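Local coordinates for uroporphyrinogen III cosynthase (HemD) (Helicobacter pylori, PDB 3P9Z), which probably catalyses the ring closure of the linear tetrapyrrole hydroxymethylbilane to uroporphyrinogen III, with release of water, in porphyrin biosynthesis, at residues A[9-14]-A[170-175]; A[188-191]-A[195-198]; A[24-29]-A[45-50]; A[152-157]-A[177-182]. All blocks are in the same frame, centred on the assembly; numbering follows the deposited sequence.

Contact 1. Residues A[9-14]-A[170-175]; sequences WVHSQR and ISHAKA
His172 lays one face of its imidazole against the backbone of the 9-14 segment, from the carbonyl carbon of Val10 to that of His11, with Ser12 N lying obliquely beside the ring. His11 CA sits over the middle of the His172 ring, 3.6 Å from its centroid and only 10° off the ring normal, a CH-pi contact. At the far end of the imidazole, His172 NE2 comes within 3.4 Å of His11 C. His172 NE2 also lies 3.5 Å from Ser12 N, but the angle there is too poor for a hydrogen bond. The opposite face is covered from within its own helix by Ser171 OG, which leaves the imidazole between a serine hydroxyl and the main chain. CG of His172 stands anti to its own carbonyl carbon (chi1 -63°), and this swings the ring out from the helix toward residues 10-12. Here strand 7-10 runs out at its C-terminal end; strand 164-167, which pairs alongside it in the mixed sheet, leads into helix 170-179 through Thr168. Val10 CG1 slips past the root of the histidine, 3.8 Å from His172 CB and 3.5 Å from His172 O. The imidazoles of His11 and His172 meet obliquely, their centroids 6.0 Å apart; His11 ND1 is hydrogen-bonded to Thr168 OG1, just ahead of the helix.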
# COMPACT_ATOMS: atom_id res chain seq x y z
N TRP A 9 -1.99 -15.43 -5.93
CA TRP A 9 -1.63 -14.17 -5.29
C TRP A 9 -2.90 -13.35 -5.05
O TRP A 9 -3.73 -13.19 -5.95
CB TRP A 9 -0.69 -13.36 -6.18
CG TRP A 9 0.64 -14.01 -6.46
CD1 TRP A 9 0.93 -14.88 -7.47
CD2 TRP A 9 1.85 -13.83 -5.72
NE1 TRP A 9 2.26 -15.25 -7.41
CE2 TRP A 9 2.85 -14.62 -6.35
CE3 TRP A 9 2.20 -13.06 -4.60
CZ2 TRP A 9 4.17 -14.67 -5.88
CZ3 TRP A 9 3.52 -13.10 -4.14
CH2 TRP A 9 4.48 -13.91 -4.78
N VAL A 10 -3.04 -12.85 -3.83
CA VAL A 10 -4.11 -11.94 -3.47
C VAL A 10 -3.36 -10.65 -3.13
O VAL A 10 -2.79 -10.50 -2.04
CB VAL A 10 -4.94 -12.45 -2.26
CG1 VAL A 10 -6.16 -11.57 -2.02
CG2 VAL A 10 -5.37 -13.92 -2.47
N HIS A 11 -3.37 -9.72 -4.08
CA HIS A 11 -2.37 -8.66 -4.15
C HIS A 11 -2.88 -7.53 -5.08
O HIS A 11 -3.98 -7.62 -5.64
CB HIS A 11 -1.06 -9.30 -4.66
CG HIS A 11 0.08 -8.34 -4.83
ND1 HIS A 11 0.51 -7.50 -3.83
CD2 HIS A 11 0.89 -8.11 -5.89
CE1 HIS A 11 1.54 -6.79 -4.26
NE2 HIS A 11 1.78 -7.14 -5.52
N SER A 12 -2.11 -6.47 -5.22
CA SER A 12 -2.57 -5.29 -5.98
C SER A 12 -2.19 -5.32 -7.47
O SER A 12 -2.69 -4.52 -8.26
CB SER A 12 -2.04 -4.02 -5.34
OG SER A 12 -0.64 -4.16 -5.14
N GLN A 13 -1.31 -6.24 -7.84
CA GLN A 13 -0.76 -6.30 -9.19
C GLN A 13 -0.59 -7.73 -9.63
O GLN A 13 -0.27 -8.60 -8.82
CB GLN A 13 0.58 -5.59 -9.24
CG GLN A 13 0.50 -4.15 -9.77
CD GLN A 13 1.32 -3.20 -8.92
OE1 GLN A 13 0.78 -2.50 -8.06
NE2 GLN A 13 2.63 -3.17 -9.14
N ARG A 14 -0.78 -7.97 -10.92
CA ARG A 14 -0.63 -9.30 -11.50
C ARG A 14 0.82 -9.74 -11.42
O ARG A 14 1.75 -8.97 -11.71
CB ARG A 14 -1.13 -9.31 -12.95
CG ARG A 14 -1.22 -10.71 -13.53
CD ARG A 14 -2.17 -10.78 -14.72
NE ARG A 14 -1.46 -10.57 -15.97
CZ ARG A 14 -0.82 -11.53 -16.66
NH1 ARG A 14 -0.80 -12.78 -16.21
NH2 ARG A 14 -0.20 -11.23 -17.79
N ILE A 170 -3.33 -6.64 4.69
CA ILE A 170 -4.63 -6.82 5.34
C ILE A 170 -5.80 -6.52 4.39
O ILE A 170 -6.78 -7.27 4.35
CB ILE A 170 -4.76 -5.95 6.64
CG1 ILE A 170 -3.82 -6.48 7.74
CG2 ILE A 170 -6.24 -5.90 7.14
CD1 ILE A 170 -3.70 -5.55 8.95
N SER A 171 -5.71 -5.43 3.65
CA SER A 171 -6.81 -5.04 2.75
C SER A 171 -7.18 -6.20 1.81
O SER A 171 -8.36 -6.45 1.53
CB SER A 171 -6.39 -3.82 1.92
OG SER A 171 -5.28 -4.15 1.09
N HIS A 172 -6.16 -6.93 1.35
CA HIS A 172 -6.37 -8.08 0.48
C HIS A 172 -7.04 -9.28 1.15
O HIS A 172 -7.92 -9.92 0.56
CB HIS A 172 -5.03 -8.47 -0.16
CG HIS A 172 -4.47 -7.39 -1.02
ND1 HIS A 172 -3.16 -6.95 -0.92
CD2 HIS A 172 -5.05 -6.63 -1.98
CE1 HIS A 172 -2.97 -5.97 -1.79
NE2 HIS A 172 -4.09 -5.76 -2.45
N ALA A 173 -6.62 -9.59 2.37
CA ALA A 173 -7.28 -10.60 3.19
C ALA A 173 -8.74 -10.23 3.44
O ALA A 173 -9.64 -11.05 3.25
CB ALA A 173 -6.54 -10.77 4.51
N LYS A 174 -8.97 -8.98 3.85
CA LYS A 174 -10.31 -8.47 4.09
C LYS A 174 -11.22 -8.62 2.85
O LYS A 174 -12.34 -9.13 2.95
CB LYS A 174 -10.23 -7.01 4.55
CG LYS A 174 -11.54 -6.44 5.06
CD LYS A 174 -11.31 -5.11 5.80
CE LYS A 174 -12.64 -4.51 6.26
NZ LYS A 174 -13.38 -3.82 5.13
N ALA A 175 -10.72 -8.18 1.70
CA ALA A 175 -11.49 -8.24 0.46
C ALA A 175 -11.76 -9.69 0.06
O ALA A 175 -12.85 -10.02 -0.41
CB ALA A 175 -10.75 -7.51 -0.65

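Contact 2. Residues A[188-191]-A[195-198]; sequences AISI and TALY
Ser190 points from its strand toward the first turn of helix 193-201, and both atoms of its short side chain find part of the helix. Its CB rests 3.6 Å from Ala196 CB and lies near the CG2 methyl of Thr195. One bond further out, Ser190 OG reaches Ala196 CA at 3.2 Å, while Thr195 CG2 approaches Ser190 OG at 3.5 Å. Ala196 N is also near, yet the angle is too poor for a bond to Ser190 OG. The hydroxyl is satisfied elsewhere, by a hydrogen bond with Ser206 OG on the neighbouring strand. That buried oxygen is therefore held by the next strand while the helix supplies mostly carbon around it.

On the helix side, Thr195 turns CG2 anti to its backbone N, and the methyl rather than the hydroxyl faces the serine. Thr195 OG1 is left to meet Ile191 CG2 at 3.9 Å, the two side chains crossing obliquely just past the end of the strand. The small residues let the backbones come close, with Ser190 CA and Ala196 CA only 5.2 Å apart. This is the strand-to-helix connection of a beta-alpha-beta unit: strand 187-190 leads into helix 193-201, which returns to strand 206-208. Helix 170-179 packs beside it through Tyr198, and helix 214-223 touches Ile189 and Ile191.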
# COMPACT_ATOMS: atom_id res chain seq x y z
N ALA A 188 -3.28 -20.55 3.59
CA ALA A 188 -2.96 -19.12 3.55
C ALA A 188 -1.47 -18.89 3.83
O ALA A 188 -0.86 -19.53 4.71
CB ALA A 188 -3.80 -18.33 4.56
N ILE A 189 -0.91 -17.96 3.07
CA ILE A 189 0.40 -17.44 3.32
C ILE A 189 0.30 -15.93 3.58
O ILE A 189 -0.41 -15.23 2.86
CB ILE A 189 1.35 -17.74 2.12
CG1 ILE A 189 1.57 -19.26 2.04
CG2 ILE A 189 2.65 -16.93 2.24
CD1 ILE A 189 2.61 -19.70 1.03
N SER A 190 1.00 -15.46 4.60
CA SER A 190 1.02 -14.05 4.93
C SER A 190 2.39 -13.48 4.68
O SER A 190 3.40 -14.11 5.03
CB SER A 190 0.67 -13.86 6.41
OG SER A 190 -0.68 -14.22 6.64
N ILE A 191 2.43 -12.29 4.10
CA ILE A 191 3.71 -11.60 3.87
C ILE A 191 4.45 -11.27 5.18
O ILE A 191 5.69 -11.32 5.25
CB ILE A 191 3.52 -10.31 3.01
CG1 ILE A 191 4.87 -9.82 2.45
CG2 ILE A 191 2.77 -9.23 3.81
CD1 ILE A 191 4.77 -8.98 1.13
N THR A 195 -0.47 -9.01 8.65
CA THR A 195 -1.44 -9.74 7.80
C THR A 195 -1.87 -11.04 8.49
O THR A 195 -3.07 -11.32 8.61
CB THR A 195 -0.82 -10.07 6.44
OG1 THR A 195 -0.65 -8.85 5.71
CG2 THR A 195 -1.74 -11.05 5.64
N ALA A 196 -0.89 -11.80 8.96
CA ALA A 196 -1.15 -13.09 9.60
C ALA A 196 -2.03 -12.96 10.84
O ALA A 196 -2.92 -13.78 11.05
CB ALA A 196 0.16 -13.78 9.93
N LEU A 197 -1.78 -11.93 11.65
CA LEU A 197 -2.52 -11.76 12.90
C LEU A 197 -3.95 -11.25 12.65
O LEU A 197 -4.88 -11.54 13.42
CB LEU A 197 -1.75 -10.87 13.89
CG LEU A 197 -0.45 -11.51 14.41
CD1 LEU A 197 0.39 -10.53 15.24
CD2 LEU A 197 -0.75 -12.75 15.23
N TYR A 198 -4.12 -10.51 11.56
CA TYR A 198 -5.46 -10.16 11.11
C TYR A 198 -6.23 -11.42 10.70
O TYR A 198 -7.35 -11.66 11.17
CB TYR A 198 -5.42 -9.17 9.94
CG TYR A 198 -6.79 -9.02 9.34
CD1 TYR A 198 -7.74 -8.18 9.93
CD2 TYR A 198 -7.17 -9.78 8.23
CE1 TYR A 198 -9.03 -8.06 9.40
CE2 TYR A 198 -8.48 -9.69 7.70
CZ TYR A 198 -9.38 -8.82 8.29
OH TYR A 198 -10.65 -8.71 7.77

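Contact 3. Residues A[24-29]-A[45-50]; sequences NEFCYY and SKNAVF
Asn47, Tyr28 and Phe26 carry this contact, in which the C-terminal half of the long strand 19-28 passes the start of helix 46-55, the helix that follows strand 40-43 of the same mixed sheet. Strand and helix segments cross at 47°, their axes 9.6 Å apart at closest approach. The Asn47 amide lies over one face of the Phe26 ring, the two planes 25° apart and stacked, with the amide displaced toward the rim: Asn47 ND2 stands 3.3 Å from Phe26 CZ, and OD1 is over the CE2 side.

Ser45, the N-cap residue, accepts a capping bond from the backbone N of Asn47 (2.9 Å to Ser45 OG, 158° at the hydrogen). Its OG also takes a weak bond from Asn47 ND2, a slight restraint on the amide. Tyr28 reaches further along the helix, its CE1 beside the Asn47 carbonyl and its OH 3.4 Å from Phe50 CB. Ser51, Glu54 and Thr55, further on, also touch the Tyr28 side chain. A water donates to Asn47 OD1 and lies in plane at the edge of the tyrosine ring, its link to Tyr28 OH modelled too short to rely on.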
# COMPACT_ATOMS: atom_id res chain seq x y z
N ASN A 24 -9.14 -5.11 -4.79
CA ASN A 24 -9.22 -3.73 -4.31
C ASN A 24 -8.84 -2.82 -5.45
O ASN A 24 -8.22 -3.28 -6.42
CB ASN A 24 -8.24 -3.53 -3.16
CG ASN A 24 -8.62 -4.34 -1.95
OD1 ASN A 24 -7.95 -5.31 -1.60
ND2 ASN A 24 -9.72 -3.96 -1.32
N GLU A 25 -9.18 -1.55 -5.34
CA GLU A 25 -8.79 -0.56 -6.32
C GLU A 25 -8.54 0.79 -5.64
O GLU A 25 -9.09 1.09 -4.59
CB GLU A 25 -9.80 -0.46 -7.48
CG GLU A 25 -11.16 0.14 -7.10
CD GLU A 25 -12.25 -0.10 -8.15
OE1 GLU A 25 -11.92 -0.33 -9.34
OE2 GLU A 25 -13.45 -0.06 -7.79
N PHE A 26 -7.67 1.58 -6.24
CA PHE A 26 -7.30 2.87 -5.70
C PHE A 26 -8.15 3.95 -6.31
O PHE A 26 -8.38 3.97 -7.51
CB PHE A 26 -5.80 3.14 -5.89
CG PHE A 26 -4.95 2.31 -5.00
CD1 PHE A 26 -4.82 2.62 -3.65
CD2 PHE A 26 -4.31 1.18 -5.49
CE1 PHE A 26 -4.05 1.82 -2.80
CE2 PHE A 26 -3.53 0.38 -4.65
CZ PHE A 26 -3.40 0.70 -3.31
N CYS A 27 -8.68 4.79 -5.45
CA CYS A 27 -9.46 5.93 -5.91
C CYS A 27 -8.70 7.21 -5.57
O CYS A 27 -8.18 7.38 -4.48
CB CYS A 27 -10.87 5.89 -5.32
SG CYS A 27 -11.79 4.38 -5.78
N TYR A 28 -8.61 8.09 -6.56
CA TYR A 28 -7.82 9.32 -6.43
C TYR A 28 -8.67 10.55 -6.17
O TYR A 28 -9.73 10.71 -6.77
CB TYR A 28 -6.98 9.54 -7.68
CG TYR A 28 -5.92 8.49 -7.92
CD1 TYR A 28 -5.38 7.73 -6.88
CD2 TYR A 28 -5.41 8.31 -9.20
CE1 TYR A 28 -4.39 6.78 -7.12
CE2 TYR A 28 -4.42 7.37 -9.45
CZ TYR A 28 -3.91 6.62 -8.41
OH TYR A 28 -2.94 5.70 -8.69
N TYR A 29 -8.19 11.40 -5.25
CA TYR A 29 -8.85 12.65 -4.90
C TYR A 29 -7.92 13.83 -5.18
O TYR A 29 -6.77 13.84 -4.74
CB TYR A 29 -9.25 12.67 -3.42
CG TYR A 29 -10.06 11.48 -2.99
CD1 TYR A 29 -11.38 11.31 -3.43
CD2 TYR A 29 -9.52 10.51 -2.16
CE1 TYR A 29 -12.13 10.20 -3.05
CE2 TYR A 29 -10.26 9.40 -1.77
CZ TYR A 29 -11.56 9.26 -2.21
OH TYR A 29 -12.28 8.15 -1.82
N SER A 45 3.36 6.14 0.97
CA SER A 45 3.03 5.19 -0.11
C SER A 45 3.30 5.76 -1.50
O SER A 45 3.10 6.96 -1.74
CB SER A 45 1.56 4.77 -0.01
OG SER A 45 1.14 4.10 -1.19
N LYS A 46 3.72 4.91 -2.43
CA LYS A 46 3.81 5.31 -3.83
C LYS A 46 2.44 5.72 -4.42
O LYS A 46 2.36 6.47 -5.41
CB LYS A 46 4.46 4.20 -4.66
CG LYS A 46 3.60 2.93 -4.81
CD LYS A 46 4.43 1.79 -5.43
CE LYS A 46 3.64 0.50 -5.49
NZ LYS A 46 4.48 -0.56 -6.12
N ASN A 47 1.36 5.25 -3.81
CA ASN A 47 0.03 5.53 -4.34
C ASN A 47 -0.39 6.99 -4.21
O ASN A 47 -1.17 7.49 -5.03
CB ASN A 47 -1.00 4.59 -3.71
CG ASN A 47 -0.79 3.15 -4.16
OD1 ASN A 47 -0.84 2.86 -5.35
ND2 ASN A 47 -0.52 2.25 -3.21
N ALA A 48 0.15 7.66 -3.20
CA ALA A 48 -0.03 9.10 -3.04
C ALA A 48 0.74 9.87 -4.12
O ALA A 48 0.27 10.89 -4.60
CB ALA A 48 0.39 9.55 -1.63
N VAL A 49 1.91 9.36 -4.52
CA VAL A 49 2.64 9.96 -5.64
C VAL A 49 1.85 9.81 -6.96
O VAL A 49 1.65 10.79 -7.69
CB VAL A 49 4.08 9.38 -5.80
CG1 VAL A 49 4.84 10.12 -6.91
CG2 VAL A 49 4.85 9.46 -4.46
N PHE A 50 1.38 8.59 -7.24
CA PHE A 50 0.62 8.33 -8.47
C PHE A 50 -0.67 9.14 -8.55
O PHE A 50 -1.07 9.58 -9.62
CB PHE A 50 0.29 6.85 -8.61
CG PHE A 50 1.49 5.98 -8.76
CD1 PHE A 50 2.57 6.40 -9.53
CD2 PHE A 50 1.54 4.73 -8.14
CE1 PHE A 50 3.70 5.58 -9.68
CE2 PHE A 50 2.66 3.91 -8.27
CZ PHE A 50 3.74 4.33 -9.03
O HOH W 1 -2.28 3.83 -7.28

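Contact 4. Residues A[152-157]-A[177-182]; sequences SEQNAL and LHYFEF
Gln154 stretches across to Tyr179, its chain extended beyond CG (chi2 169°). The two side chains cross at about a right angle, with amide and ring planes 49° apart and Gln154 NE2 oblique to the ring: Gln154 CD is 3.6 Å from Tyr179 CD1, and Gln154 NE2 is 3.6 Å from Tyr179 CE1. Both polar ends find partners in the loop before helix 151-157. Gln154 NE2 is hydrogen-bonded to Leu149 O, and Tyr179 OH to Lys147 O and Leu149 N, which limits the swing of both side chains.

On one face of the Tyr179 ring, His178 CD2 sits over the centre. The contact brings the short helix 151-157 against the C-terminal end of helix 170-179, with strand 164-167 between them along the chain. Phe180 is the first residue to leave helical geometry there, and with CG anti to its carbonyl carbon (chi1 -56°) its ring reaches toward helix 151-157. The edge of that ring meets Gln154 O, which lies near the ring plane, 3.5 Å from Phe180 CE1. Leu157 CB comes up obliquely to Phe180 CZ at 4.0 Å, while Tyr179 CB packs on one face of the same phenyl.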
# COMPACT_ATOMS: atom_id res chain seq x y z
N SER A 152 -20.51 -12.99 -12.24
CA SER A 152 -19.67 -13.61 -13.24
C SER A 152 -18.18 -13.41 -12.94
O SER A 152 -17.40 -14.35 -13.03
CB SER A 152 -20.02 -13.08 -14.64
OG SER A 152 -19.07 -13.54 -15.57
N GLU A 153 -17.80 -12.18 -12.57
CA GLU A 153 -16.42 -11.87 -12.16
C GLU A 153 -15.99 -12.71 -10.95
O GLU A 153 -14.88 -13.24 -10.93
CB GLU A 153 -16.25 -10.36 -11.91
CG GLU A 153 -16.25 -9.51 -13.19
CD GLU A 153 -16.31 -7.99 -12.93
OE1 GLU A 153 -16.65 -7.55 -11.81
OE2 GLU A 153 -16.02 -7.22 -13.88
N GLN A 154 -16.89 -12.87 -9.98
CA GLN A 154 -16.61 -13.67 -8.79
C GLN A 154 -16.32 -15.13 -9.09
O GLN A 154 -15.35 -15.70 -8.57
CB GLN A 154 -17.74 -13.56 -7.77
CG GLN A 154 -17.82 -12.20 -7.09
CD GLN A 154 -19.09 -12.01 -6.30
OE1 GLN A 154 -19.47 -12.88 -5.51
NE2 GLN A 154 -19.75 -10.87 -6.48
N ASN A 155 -17.16 -15.75 -9.93
CA ASN A 155 -17.00 -17.16 -10.30
C ASN A 155 -15.68 -17.42 -11.01
O ASN A 155 -15.04 -18.44 -10.77
CB ASN A 155 -18.19 -17.65 -11.13
CG ASN A 155 -19.51 -17.48 -10.40
OD1 ASN A 155 -19.58 -17.61 -9.18
ND2 ASN A 155 -20.57 -17.17 -11.15
N ALA A 156 -15.27 -16.49 -11.87
CA ALA A 156 -13.98 -16.57 -12.56
C ALA A 156 -12.77 -16.44 -11.61
O ALA A 156 -11.69 -16.98 -11.86
CB ALA A 156 -13.90 -15.51 -13.64
N LEU A 157 -12.96 -15.72 -10.51
CA LEU A 157 -11.85 -15.47 -9.59
C LEU A 157 -11.78 -16.49 -8.45
O LEU A 157 -10.77 -16.55 -7.76
CB LEU A 157 -11.94 -14.05 -9.03
CG LEU A 157 -11.78 -12.91 -10.04
CD1 LEU A 157 -12.29 -11.62 -9.43
CD2 LEU A 157 -10.34 -12.75 -10.51
N LEU A 177 -12.09 -12.29 2.04
CA LEU A 177 -13.09 -12.86 2.94
C LEU A 177 -14.46 -12.24 2.72
O LEU A 177 -15.46 -12.88 2.94
CB LEU A 177 -12.67 -12.73 4.40
CG LEU A 177 -11.45 -13.60 4.77
CD1 LEU A 177 -11.02 -13.34 6.21
CD2 LEU A 177 -11.76 -15.10 4.55
N HIS A 178 -14.50 -11.00 2.25
CA HIS A 178 -15.77 -10.40 1.83
C HIS A 178 -16.46 -11.26 0.76
O HIS A 178 -17.66 -11.46 0.82
CB HIS A 178 -15.60 -8.97 1.32
CG HIS A 178 -16.89 -8.30 0.96
ND1 HIS A 178 -17.56 -7.45 1.81
CD2 HIS A 178 -17.66 -8.42 -0.15
CE1 HIS A 178 -18.68 -7.04 1.23
NE2 HIS A 178 -18.77 -7.62 0.04
N TYR A 179 -15.69 -11.77 -0.20
CA TYR A 179 -16.30 -12.43 -1.35
C TYR A 179 -16.32 -13.95 -1.32
O TYR A 179 -17.19 -14.57 -1.93
CB TYR A 179 -15.61 -11.98 -2.64
CG TYR A 179 -16.05 -10.62 -3.14
CD1 TYR A 179 -17.35 -10.41 -3.60
CD2 TYR A 179 -15.15 -9.55 -3.20
CE1 TYR A 179 -17.76 -9.17 -4.07
CE2 TYR A 179 -15.55 -8.28 -3.69
CZ TYR A 179 -16.85 -8.11 -4.13
OH TYR A 179 -17.27 -6.88 -4.60
N PHE A 180 -15.35 -14.56 -0.65
CA PHE A 180 -15.12 -15.99 -0.78
C PHE A 180 -15.01 -16.68 0.56
O PHE A 180 -14.37 -16.16 1.49
CB PHE A 180 -13.83 -16.25 -1.58
CG PHE A 180 -13.81 -15.59 -2.93
CD1 PHE A 180 -14.66 -16.03 -3.96
CD2 PHE A 180 -12.93 -14.53 -3.19
CE1 PHE A 180 -14.63 -15.43 -5.20
CE2 PHE A 180 -12.90 -13.94 -4.44
CZ PHE A 180 -13.75 -14.39 -5.44
N GLU A 181 -15.61 -17.85 0.66
CA GLU A 181 -15.42 -18.73 1.81
C GLU A 181 -13.95 -19.15 1.85
O GLU A 181 -13.34 -19.45 0.82
CB GLU A 181 -16.34 -19.96 1.66
CG GLU A 181 -16.31 -20.98 2.80
CD GLU A 181 -17.14 -22.27 2.52
OE1 GLU A 181 -17.59 -22.48 1.36
OE2 GLU A 181 -17.31 -23.09 3.45
N PHE A 182 -13.36 -19.12 3.03
CA PHE A 182 -12.06 -19.69 3.21
C PHE A 182 -12.25 -21.16 3.55
O PHE A 182 -12.60 -21.53 4.68
CB PHE A 182 -11.23 -18.97 4.28
CG PHE A 182 -9.77 -19.33 4.21
CD1 PHE A 182 -9.29 -20.49 4.83
CD2 PHE A 182 -8.88 -18.55 3.48
CE1 PHE A 182 -7.96 -20.84 4.75
CE2 PHE A 182 -7.55 -18.89 3.39
CZ PHE A 182 -7.08 -20.04 4.03

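Contact 2 is buried, contacts 1 and 4 are partly so, and contact 3 lies at the surface. Contacts 1 and 4 share helix 170-179, one using its start and the other its end, whereas contact 2 belongs to the following strand and helix; Tyr198 packs on Ala173 and so brings contacts 1 and 2 together. Contact 3 sits on the far part of strand 19-28, reached from contact 1 through Asn24, which touches His172. Small, close-packed side chains fill the buried contact 2, and a stacked amide with a water beside it marks the surface contact 3. Between these extremes, contact 1 sets an imidazole on backbone, and contact 4 an amide oblique to one tyrosine ring and a phenylalanine edge on a backbone carbonyl.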